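Local coordinates for aldose-aldose oxidoreductase (Caulobacter crescentus, PDB 5A04), which probably oxidises one aldose while reducing another, passing hydride through an NADP(H) cofactor held in its Rossmann-fold domain, at residues Arg5-Tyr17 with Phe26-Ser39. Numbering follows the deposited sequence.
Sequences RKLGYAILGLGYY and FAECEHSRLAALVS. With NDP (NADPH dihydro-nicotinamide-adenine-dinucleotide phosphate), chain G.
L7 brackets S32 at the start of the pairing between strands 7-12 and 32-38, the parallel pair of the first beta-alpha-beta unit of the Rossmann fold. L7 N donates to H31 O and R33 N to L7 O; Y9 N then meets R33 O at 2.8 Å, almost straight on (173°). A beta bulge follows, where Y9 O accepts from both A35 N (2.8 Å) and A36 N (3.1 Å). Beyond it the ladder resumes through I11 N to A36 O, V38 N to I11 O and G13 N to V38 O. On the far side of 7-12, G8, A10 and L12 pair with the strand 76-79 region. The F26 ring sets its edge toward the face of Y9 in an offset edge-to-face pair, centroids 5.4 Å apart, while Y9 OH is hydrogen-bonded to L297 O, and S32 OG to D298 OD1 and S301 OG. After the glycine-rich turn, amides at the start of helix 16-22 bind the NADPH diphosphate: Y16 N to O2A and Y17 N to O1N. Y17 lays one ring face over nicotinamide C3N, its CG turned away from the backbone N (chi1 -167°); with an alanine in its place, the nicotinamide would probably lose the ring stacked against it and be freer to shift. At the 2'-phosphate, S39 OG, also hydrogen-bonded to T41 N, lies a doubtfully short 2.4 Å from O3X, which accepts L14 N at 2.8 Å.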
ATOM      1  N   ARG A   5     -43.766  -2.881  -9.607  1.00 40.73           N
ATOM      2  CA  ARG A   5     -43.528  -4.290  -9.313  1.00 37.98           C
ATOM      3  C   ARG A   5     -42.391  -4.456  -8.315  1.00 32.57           C
ATOM      4  O   ARG A   5     -41.282  -3.956  -8.540  1.00 32.61           O
ATOM      5  CB  ARG A   5     -43.200  -5.068 -10.592  1.00 39.44           C
ATOM      6  CG  ARG A   5     -44.350  -5.208 -11.570  1.00 45.18           C
ATOM      7  CD  ARG A   5     -43.817  -5.554 -12.952  1.00 46.82           C
ATOM      8  NE  ARG A   5     -42.886  -4.533 -13.424  1.00 48.06           N
ATOM      9  CZ  ARG A   5     -42.153  -4.629 -14.528  1.00 49.21           C
ATOM     10  NH1 ARG A   5     -42.231  -5.712 -15.294  1.00 44.60           N
ATOM     11  NH2 ARG A   5     -41.338  -3.637 -14.866  1.00 51.25           N
ATOM     12  N   LYS A   6     -42.664  -5.157  -7.217  1.00 30.53           N
ATOM     13  CA  LYS A   6     -41.616  -5.488  -6.250  1.00 22.47           C
ATOM     14  C   LYS A   6     -41.449  -6.995  -6.128  1.00 25.47           C
ATOM     15  O   LYS A   6     -42.421  -7.721  -5.935  1.00 27.25           O
ATOM     16  CB  LYS A   6     -41.926  -4.883  -4.884  1.00 24.93           C
ATOM     17  CG  LYS A   6     -41.968  -3.357  -4.899  1.00 26.69           C
ATOM     18  CD  LYS A   6     -41.963  -2.788  -3.495  1.00 30.71           C
ATOM     19  CE  LYS A   6     -42.014  -1.271  -3.520  1.00 34.86           C
ATOM     20  NZ  LYS A   6     -43.111  -0.796  -4.409  1.00 41.92           N
ATOM     21  N   LEU A   7     -40.213  -7.467  -6.232  1.00 19.73           N
ATOM     22  CA  LEU A   7     -39.948  -8.885  -6.039  1.00 19.06           C
ATOM     23  C   LEU A   7     -39.746  -9.159  -4.560  1.00 20.13           C
ATOM     24  O   LEU A   7     -39.227  -8.311  -3.841  1.00 19.78           O
ATOM     25  CB  LEU A   7     -38.729  -9.327  -6.845  1.00 19.57           C
ATOM     26  CG  LEU A   7     -38.934  -9.203  -8.355  1.00 26.19           C
ATOM     27  CD1 LEU A   7     -37.856  -9.982  -9.074  1.00 25.52           C
ATOM     28  CD2 LEU A   7     -40.323  -9.696  -8.763  1.00 27.45           C
ATOM     29  N   GLY A   8     -40.147 -10.344  -4.106  1.00 18.21           N
ATOM     30  CA  GLY A   8     -40.102 -10.662  -2.688  1.00 18.66           C
ATOM     31  C   GLY A   8     -38.822 -11.366  -2.257  1.00 17.19           C
ATOM     32  O   GLY A   8     -38.435 -12.372  -2.835  1.00 18.38           O
ATOM     33  N   TYR A   9     -38.169 -10.822  -1.234  1.00 16.95           N
ATOM     34  CA  TYR A   9     -36.970 -11.430  -0.653  1.00 16.31           C
ATOM     35  C   TYR A   9     -37.273 -12.293   0.570  1.00 17.38           C
ATOM     36  O   TYR A   9     -38.009 -11.870   1.467  1.00 17.86           O
ATOM     37  CB  TYR A   9     -35.978 -10.338  -0.226  1.00 14.43           C
ATOM     38  CG  TYR A   9     -35.038  -9.852  -1.291  1.00 14.27           C
ATOM     39  CD1 TYR A   9     -35.457  -8.968  -2.287  1.00 14.63           C
ATOM     40  CD2 TYR A   9     -33.702 -10.232  -1.264  1.00 16.77           C
ATOM     41  CE1 TYR A   9     -34.570  -8.520  -3.260  1.00 15.11           C
ATOM     42  CE2 TYR A   9     -32.814  -9.797  -2.216  1.00 15.09           C
ATOM     43  CZ  TYR A   9     -33.236  -8.942  -3.209  1.00 16.61           C
ATOM     44  OH  TYR A   9     -32.317  -8.513  -4.149  1.00 16.16           O
ATOM     45  N   ALA A  10     -36.688 -13.490   0.615  1.00 15.14           N
ATOM     46  CA  ALA A  10     -36.541 -14.222   1.857  1.00 15.19           C
ATOM     47  C   ALA A  10     -35.128 -13.971   2.378  1.00 15.76           C
ATOM     48  O   ALA A  10     -34.160 -14.209   1.666  1.00 17.43           O
ATOM     49  CB  ALA A  10     -36.787 -15.735   1.644  1.00 15.88           C
ATOM     50  N   ILE A  11     -35.009 -13.455   3.596  1.00 13.72           N
ATOM     51  CA  ILE A  11     -33.697 -13.254   4.207  1.00 14.78           C
ATOM     52  C   ILE A  11     -33.351 -14.490   5.034  1.00 16.14           C
ATOM     53  O   ILE A  11     -34.119 -14.906   5.912  1.00 16.88           O
ATOM     54  CB  ILE A  11     -33.660 -11.981   5.087  1.00 16.61           C
ATOM     55  CG1 ILE A  11     -34.062 -10.748   4.260  1.00 17.31           C
ATOM     56  CG2 ILE A  11     -32.268 -11.781   5.691  1.00 15.87           C
ATOM     57  CD1 ILE A  11     -33.189 -10.490   3.034  1.00 16.39           C
ATOM     58  N   LEU A  12     -32.208 -15.102   4.728  1.00 14.58           N
ATOM     59  CA  LEU A  12     -31.835 -16.364   5.348  1.00 15.66           C
ATOM     60  C   LEU A  12     -30.560 -16.175   6.165  1.00 16.01           C
ATOM     61  O   LEU A  12     -29.511 -15.838   5.616  1.00 16.72           O
ATOM     62  CB  LEU A  12     -31.659 -17.448   4.267  1.00 15.22           C
ATOM     63  CG  LEU A  12     -31.471 -18.896   4.741  1.00 15.48           C
ATOM     64  CD1 LEU A  12     -31.888 -19.860   3.616  1.00 16.63           C
ATOM     65  CD2 LEU A  12     -30.029 -19.164   5.134  1.00 14.88           C
ATOM     66  N   GLY A  13     -30.665 -16.401   7.473  1.00 13.77           N
ATOM     67  CA  GLY A  13     -29.559 -16.200   8.406  1.00 14.73           C
ATOM     68  C   GLY A  13     -29.680 -14.843   9.075  1.00 18.64           C
ATOM     69  O   GLY A  13     -29.133 -13.856   8.585  1.00 18.44           O
ATOM     70  N   LEU A  14     -30.409 -14.785  10.187  1.00 18.16           N
ATOM     71  CA  LEU A  14     -30.761 -13.498  10.799  1.00 16.21           C
ATOM     72  C   LEU A  14     -29.697 -13.054  11.818  1.00 19.81           C
ATOM     73  O   LEU A  14     -29.951 -12.918  13.032  1.00 19.12           O
ATOM     74  CB  LEU A  14     -32.156 -13.584  11.433  1.00 20.81           C
ATOM     75  CG  LEU A  14     -33.276 -14.024  10.470  1.00 16.93           C
ATOM     76  CD1 LEU A  14     -34.655 -13.997  11.134  1.00 18.70           C
ATOM     77  CD2 LEU A  14     -33.291 -13.184   9.173  1.00 17.55           C
ATOM     78  N   GLY A  15     -28.494 -12.820  11.304  1.00 17.98           N
ATOM     79  CA  GLY A  15     -27.390 -12.339  12.111  1.00 18.82           C
ATOM     80  C   GLY A  15     -27.209 -10.842  11.987  1.00 16.69           C
ATOM     81  O   GLY A  15     -28.140 -10.134  11.614  1.00 18.73           O
ATOM     82  N   TYR A  16     -26.013 -10.355  12.321  1.00 16.31           N
ATOM     83  CA  TYR A  16     -25.746  -8.917  12.337  1.00 17.50           C
ATOM     84  C   TYR A  16     -26.016  -8.241  11.001  1.00 16.79           C
ATOM     85  O   TYR A  16     -26.756  -7.268  10.929  1.00 18.44           O
ATOM     86  CB  TYR A  16     -24.303  -8.646  12.747  1.00 17.61           C
ATOM     87  CG  TYR A  16     -23.956  -7.182  12.644  1.00 23.27           C
ATOM     88  CD1 TYR A  16     -24.370  -6.293  13.617  1.00 28.45           C
ATOM     89  CD2 TYR A  16     -23.240  -6.688  11.556  1.00 26.41           C
ATOM     90  CE1 TYR A  16     -24.071  -4.942  13.529  1.00 27.02           C
ATOM     91  CE2 TYR A  16     -22.934  -5.337  11.460  1.00 30.81           C
ATOM     92  CZ  TYR A  16     -23.351  -4.476  12.451  1.00 30.23           C
ATOM     93  OH  TYR A  16     -23.053  -3.128  12.363  1.00 39.96           O
ATOM     94  N   TYR A  17     -25.412  -8.739   9.930  1.00 16.40           N
ATOM     95  CA  TYR A  17     -25.547  -8.030   8.660  1.00 15.30           C
ATOM     96  C   TYR A  17     -26.992  -8.053   8.177  1.00 16.29           C
ATOM     97  O   TYR A  17     -27.530  -7.032   7.718  1.00 15.78           O
ATOM     98  CB  TYR A  17     -24.618  -8.636   7.603  1.00 15.46           C
ATOM     99  CG  TYR A  17     -24.474  -7.767   6.372  1.00 16.04           C
ATOM    100  CD1 TYR A  17     -23.935  -6.490   6.465  1.00 15.78           C
ATOM    101  CD2 TYR A  17     -24.859  -8.231   5.120  1.00 13.89           C
ATOM    102  CE1 TYR A  17     -23.773  -5.697   5.330  1.00 15.95           C
ATOM    103  CE2 TYR A  17     -24.712  -7.446   3.982  1.00 15.99           C
ATOM    104  CZ  TYR A  17     -24.171  -6.177   4.102  1.00 16.25           C
ATOM    105  OH  TYR A  17     -24.033  -5.402   2.983  1.00 18.48           O
ATOM    106  N   PHE A  26     -34.763  -2.207   3.058  1.00 15.92           N
ATOM    107  CA  PHE A  26     -35.872  -2.367   2.124  1.00 15.70           C
ATOM    108  C   PHE A  26     -36.713  -1.083   2.061  1.00 16.49           C
ATOM    109  O   PHE A  26     -37.447  -0.855   1.097  1.00 17.35           O
ATOM    110  CB  PHE A  26     -36.733  -3.571   2.506  1.00 17.75           C
ATOM    111  CG  PHE A  26     -36.113  -4.882   2.118  1.00 16.17           C
ATOM    112  CD1 PHE A  26     -36.245  -5.365   0.824  1.00 17.04           C
ATOM    113  CD2 PHE A  26     -35.373  -5.613   3.040  1.00 17.48           C
ATOM    114  CE1 PHE A  26     -35.641  -6.584   0.448  1.00 15.48           C
ATOM    115  CE2 PHE A  26     -34.772  -6.822   2.675  1.00 16.05           C
ATOM    116  CZ  PHE A  26     -34.908  -7.294   1.369  1.00 16.07           C
ATOM    117  N   ALA A  27     -36.579  -0.237   3.078  1.00 19.79           N
ATOM    118  CA  ALA A  27     -37.332   1.022   3.132  1.00 20.37           C
ATOM    119  C   ALA A  27     -37.146   1.882   1.881  1.00 21.79           C
ATOM    120  O   ALA A  27     -38.101   2.503   1.400  1.00 22.15           O
ATOM    121  CB  ALA A  27     -36.940   1.824   4.371  1.00 19.27           C
ATOM    122  N   GLU A  28     -35.925   1.920   1.356  1.00 17.96           N
ATOM    123  CA  GLU A  28     -35.626   2.753   0.199  1.00 18.36           C
ATOM    124  C   GLU A  28     -35.660   2.017  -1.144  1.00 19.00           C
ATOM    125  O   GLU A  28     -35.367   2.610  -2.173  1.00 20.42           O
ATOM    126  CB  GLU A  28     -34.258   3.411   0.376  1.00 19.53           C
ATOM    127  CG  GLU A  28     -34.145   4.335   1.584  1.00 17.62           C
ATOM    128  CD  GLU A  28     -33.761   3.628   2.870  1.00 21.23           C
ATOM    129  OE1 GLU A  28     -33.292   2.474   2.818  1.00 18.60           O
ATOM    130  OE2 GLU A  28     -33.922   4.234   3.948  1.00 22.36           O
ATOM    131  N   CYS A  29     -36.018   0.735  -1.145  1.00 18.42           N
ATOM    132  CA  CYS A  29     -36.112  -0.017  -2.399  1.00 18.04           C
ATOM    133  C   CYS A  29     -37.330   0.359  -3.217  1.00 21.42           C
ATOM    134  O   CYS A  29     -38.385   0.676  -2.667  1.00 22.92           O
ATOM    135  CB  CYS A  29     -36.162  -1.518  -2.139  1.00 16.51           C
ATOM    136  SG  CYS A  29     -34.615  -2.190  -1.529  1.00 17.94           S
ATOM    137  N   GLU A  30     -37.185   0.273  -4.534  1.00 19.19           N
ATOM    138  CA  GLU A  30     -38.293   0.534  -5.445  1.00 20.10           C
ATOM    139  C   GLU A  30     -38.821  -0.720  -6.115  1.00 22.35           C
ATOM    140  O   GLU A  30     -39.926  -0.710  -6.654  1.00 21.84           O
ATOM    141  CB  GLU A  30     -37.874   1.515  -6.533  1.00 22.51           C
ATOM    142  CG  GLU A  30     -37.497   2.875  -6.023  1.00 25.52           C
ATOM    143  CD  GLU A  30     -36.933   3.738  -7.126  1.00 35.14           C
ATOM    144  OE1 GLU A  30     -35.855   3.392  -7.653  1.00 35.82           O
ATOM    145  OE2 GLU A  30     -37.577   4.751  -7.474  1.00 40.31           O
ATOM    146  N   HIS A  31     -38.029  -1.792  -6.101  1.00 21.15           N
ATOM    147  CA  HIS A  31     -38.406  -3.006  -6.826  1.00 18.72           C
ATOM    148  C   HIS A  31     -38.237  -4.263  -5.998  1.00 17.51           C
ATOM    149  O   HIS A  31     -38.254  -5.371  -6.539  1.00 19.94           O
ATOM    150  CB  HIS A  31     -37.589  -3.121  -8.113  1.00 20.38           C
ATOM    151  CG  HIS A  31     -37.836  -1.997  -9.062  1.00 25.66           C
ATOM    152  ND1 HIS A  31     -39.040  -1.828  -9.713  1.00 28.75           N
ATOM    153  CD2 HIS A  31     -37.052  -0.960  -9.440  1.00 26.77           C
ATOM    154  CE1 HIS A  31     -38.982  -0.740 -10.460  1.00 29.32           C
ATOM    155  NE2 HIS A  31     -37.788  -0.196 -10.312  1.00 30.97           N
ATOM    156  N   SER A  32     -38.090  -4.082  -4.688  1.00 18.09           N
ATOM    157  CA  SER A  32     -37.857  -5.186  -3.765  1.00 17.57           C
ATOM    158  C   SER A  32     -38.674  -5.014  -2.505  1.00 18.55           C
ATOM    159  O   SER A  32     -38.861  -3.896  -2.039  1.00 19.42           O
ATOM    160  CB  SER A  32     -36.371  -5.275  -3.395  1.00 17.01           C
ATOM    161  OG  SER A  32     -35.582  -5.163  -4.563  1.00 18.74           O
ATOM    162  N   ARG A  33     -39.142  -6.120  -1.944  1.00 18.21           N
ATOM    163  CA  ARG A  33     -39.812  -6.080  -0.650  1.00 17.56           C
ATOM    164  C   ARG A  33     -39.412  -7.283   0.183  1.00 18.47           C
ATOM    165  O   ARG A  33     -39.068  -8.342  -0.345  1.00 17.45           O
ATOM    166  CB  ARG A  33     -41.338  -6.033  -0.817  1.00 21.40           C
ATOM    167  CG  ARG A  33     -41.933  -7.285  -1.475  1.00 20.87           C
ATOM    168  CD  ARG A  33     -43.461  -7.197  -1.564  1.00 26.89           C
ATOM    169  NE  ARG A  33     -44.061  -7.030  -0.245  1.00 30.58           N
ATOM    170  CZ  ARG A  33     -44.408  -8.032   0.558  1.00 34.30           C
ATOM    171  NH1 ARG A  33     -44.219  -9.291   0.179  1.00 31.27           N
ATOM    172  NH2 ARG A  33     -44.948  -7.777   1.746  1.00 36.37           N
ATOM    173  N   LEU A  34     -39.447  -7.108   1.494  1.00 17.92           N
ATOM    174  CA  LEU A  34     -39.182  -8.198   2.411  1.00 18.44           C
ATOM    175  C   LEU A  34     -40.425  -9.092   2.500  1.00 19.02           C
ATOM    176  O   LEU A  34     -41.497  -8.625   2.882  1.00 20.79           O
ATOM    177  CB  LEU A  34     -38.795  -7.630   3.778  1.00 16.10           C
ATOM    178  CG  LEU A  34     -38.511  -8.671   4.854  1.00 21.42           C
ATOM    179  CD1 LEU A  34     -37.365  -9.565   4.396  1.00 18.95           C
ATOM    180  CD2 LEU A  34     -38.189  -7.980   6.172  1.00 23.06           C
ATOM    181  N   ALA A  35     -40.283 -10.367   2.145  1.00 16.89           N
ATOM    182  CA  ALA A  35     -41.440 -11.258   2.039  1.00 19.62           C
ATOM    183  C   ALA A  35     -41.398 -12.428   3.017  1.00 21.44           C
ATOM    184  O   ALA A  35     -42.442 -12.966   3.398  1.00 21.99           O
ATOM    185  CB  ALA A  35     -41.567 -11.779   0.608  1.00 18.93           C
ATOM    186  N   ALA A  36     -40.201 -12.838   3.422  1.00 17.52           N
ATOM    187  CA  ALA A  36     -40.081 -14.023   4.272  1.00 16.56           C
ATOM    188  C   ALA A  36     -38.789 -14.015   5.081  1.00 18.59           C
ATOM    189  O   ALA A  36     -37.834 -13.306   4.748  1.00 17.48           O
ATOM    190  CB  ALA A  36     -40.171 -15.297   3.423  1.00 16.75           C
ATOM    191  N   LEU A  37     -38.778 -14.811   6.150  1.00 14.83           N
ATOM    192  CA  LEU A  37     -37.625 -14.951   7.021  1.00 15.03           C
ATOM    193  C   LEU A  37     -37.259 -16.424   7.170  1.00 17.52           C
ATOM    194  O   LEU A  37     -38.142 -17.281   7.311  1.00 19.17           O
ATOM    195  CB  LEU A  37     -37.906 -14.353   8.403  1.00 16.40           C
ATOM    196  CG  LEU A  37     -38.262 -12.865   8.392  1.00 17.41           C
ATOM    197  CD1 LEU A  37     -38.790 -12.477   9.764  1.00 18.47           C
ATOM    198  CD2 LEU A  37     -37.055 -12.032   8.021  1.00 17.40           C
ATOM    199  N   VAL A  38     -35.962 -16.711   7.133  1.00 17.27           N
ATOM    200  CA  VAL A  38     -35.467 -18.070   7.342  1.00 16.89           C
ATOM    201  C   VAL A  38     -34.381 -18.041   8.403  1.00 17.63           C
ATOM    202  O   VAL A  38     -33.391 -17.328   8.255  1.00 17.91           O
ATOM    203  CB  VAL A  38     -34.908 -18.679   6.049  1.00 14.95           C
ATOM    204  CG1 VAL A  38     -34.598 -20.164   6.263  1.00 16.03           C
ATOM    205  CG2 VAL A  38     -35.880 -18.496   4.910  1.00 16.38           C
ATOM    206  N   SER A  39     -34.574 -18.799   9.483  1.00 16.40           N
ATOM    207  CA  SER A  39     -33.701 -18.715  10.648  1.00 17.62           C
ATOM    208  C   SER A  39     -33.603 -20.033  11.394  1.00 20.09           C
ATOM    209  O   SER A  39     -34.578 -20.775  11.468  1.00 19.70           O
ATOM    210  CB  SER A  39     -34.202 -17.637  11.625  1.00 17.28           C
ATOM    211  OG  SER A  39     -33.323 -17.533  12.743  1.00 20.14           O
TER
HETATM  212  PA  NDP G1340     -23.403 -13.243  12.161  1.00 21.44           P
HETATM  213  O1A NDP G1340     -22.646 -14.260  12.941  1.00 21.20           O
HETATM  214  O2A NDP G1340     -23.667 -11.900  12.783  1.00 21.43           O
HETATM  215  O5B NDP G1340     -24.845 -13.858  11.665  1.00 21.73           O
HETATM  216  C5B NDP G1340     -24.632 -15.115  11.087  1.00 20.16           C
HETATM  217  C4B NDP G1340     -26.007 -15.799  11.106  1.00 20.80           C
HETATM  218  O4B NDP G1340     -26.007 -16.962  10.277  1.00 18.77           O
HETATM  219  C3B NDP G1340     -26.337 -16.266  12.543  1.00 23.24           C
HETATM  220  O3B NDP G1340     -26.937 -15.251  13.283  1.00 22.31           O
HETATM  221  C2B NDP G1340     -27.400 -17.333  12.255  1.00 21.43           C
HETATM  222  O2B NDP G1340     -28.573 -16.818  12.006  1.00 19.59           O
HETATM  223  C1B NDP G1340     -26.881 -17.904  10.866  1.00 21.05           C
HETATM  224  N9A NDP G1340     -26.199 -19.193  11.013  1.00 22.62           N
HETATM  225  C8A NDP G1340     -26.566 -20.403  10.433  1.00 24.57           C
HETATM  226  N7A NDP G1340     -25.752 -21.420  10.778  1.00 21.93           N
HETATM  227  C5A NDP G1340     -24.808 -20.838  11.628  1.00 24.23           C
HETATM  228  C6A NDP G1340     -23.697 -21.369  12.310  1.00 28.72           C
HETATM  229  N6A NDP G1340     -23.386 -22.705  12.194  1.00 29.32           N
HETATM  230  N1A NDP G1340     -22.902 -20.585  13.100  1.00 25.66           N
HETATM  231  C2A NDP G1340     -23.277 -19.253  13.165  1.00 26.28           C
HETATM  232  N3A NDP G1340     -24.290 -18.610  12.574  1.00 23.75           N
HETATM  233  C4A NDP G1340     -25.066 -19.442  11.794  1.00 23.86           C
HETATM  234  O3  NDP G1340     -22.428 -13.087  10.826  1.00 21.64           O
HETATM  235  PN  NDP G1340     -22.614 -11.731   9.945  1.00 20.12           P
HETATM  236  O1N NDP G1340     -24.022 -11.426   9.628  1.00 19.57           O
HETATM  237  O2N NDP G1340     -21.560 -10.688  10.240  1.00 20.25           O
HETATM  238  O5D NDP G1340     -21.963 -12.331   8.426  1.00 19.23           O
HETATM  239  C5D NDP G1340     -22.778 -13.294   7.816  1.00 18.75           C
HETATM  240  C4D NDP G1340     -22.417 -13.302   6.304  1.00 17.80           C
HETATM  241  O4D NDP G1340     -22.557 -11.942   5.790  1.00 19.99           O
HETATM  242  C3D NDP G1340     -20.910 -13.692   6.068  1.00 19.77           C
HETATM  243  O3D NDP G1340     -20.785 -14.423   4.834  1.00 18.16           O
HETATM  244  C2D NDP G1340     -20.214 -12.346   5.921  1.00 19.90           C
HETATM  245  O2D NDP G1340     -19.092 -12.412   5.057  1.00 20.77           O
HETATM  246  C1D NDP G1340     -21.344 -11.520   5.210  1.00 17.32           C
HETATM  247  N1N NDP G1340     -21.210 -10.097   5.531  1.00 17.33           N
HETATM  248  C2N NDP G1340     -21.176  -9.158   4.513  1.00 20.25           C
HETATM  249  C3N NDP G1340     -21.077  -7.833   4.831  1.00 19.08           C
HETATM  250  C7N NDP G1340     -21.036  -6.839   3.760  1.00 20.95           C
HETATM  251  O7N NDP G1340     -20.781  -5.641   3.981  1.00 21.88           O
HETATM  252  N7N NDP G1340     -21.300  -7.241   2.454  1.00 18.07           N
HETATM  253  C4N NDP G1340     -21.003  -7.351   6.238  1.00 21.40           C
HETATM  254  C5N NDP G1340     -21.005  -8.426   7.240  1.00 19.66           C
HETATM  255  C6N NDP G1340     -21.112  -9.706   6.885  1.00 19.24           C
HETATM  256  P2B NDP G1340     -29.958 -17.614  12.653  1.00 21.07           P
HETATM  257  O1X NDP G1340     -29.735 -19.017  12.135  1.00 21.29           O
HETATM  258  O2X NDP G1340     -29.705 -17.390  14.113  1.00 20.67           O
HETATM  259  O3X NDP G1340     -31.107 -16.831  12.023  1.00 20.60           O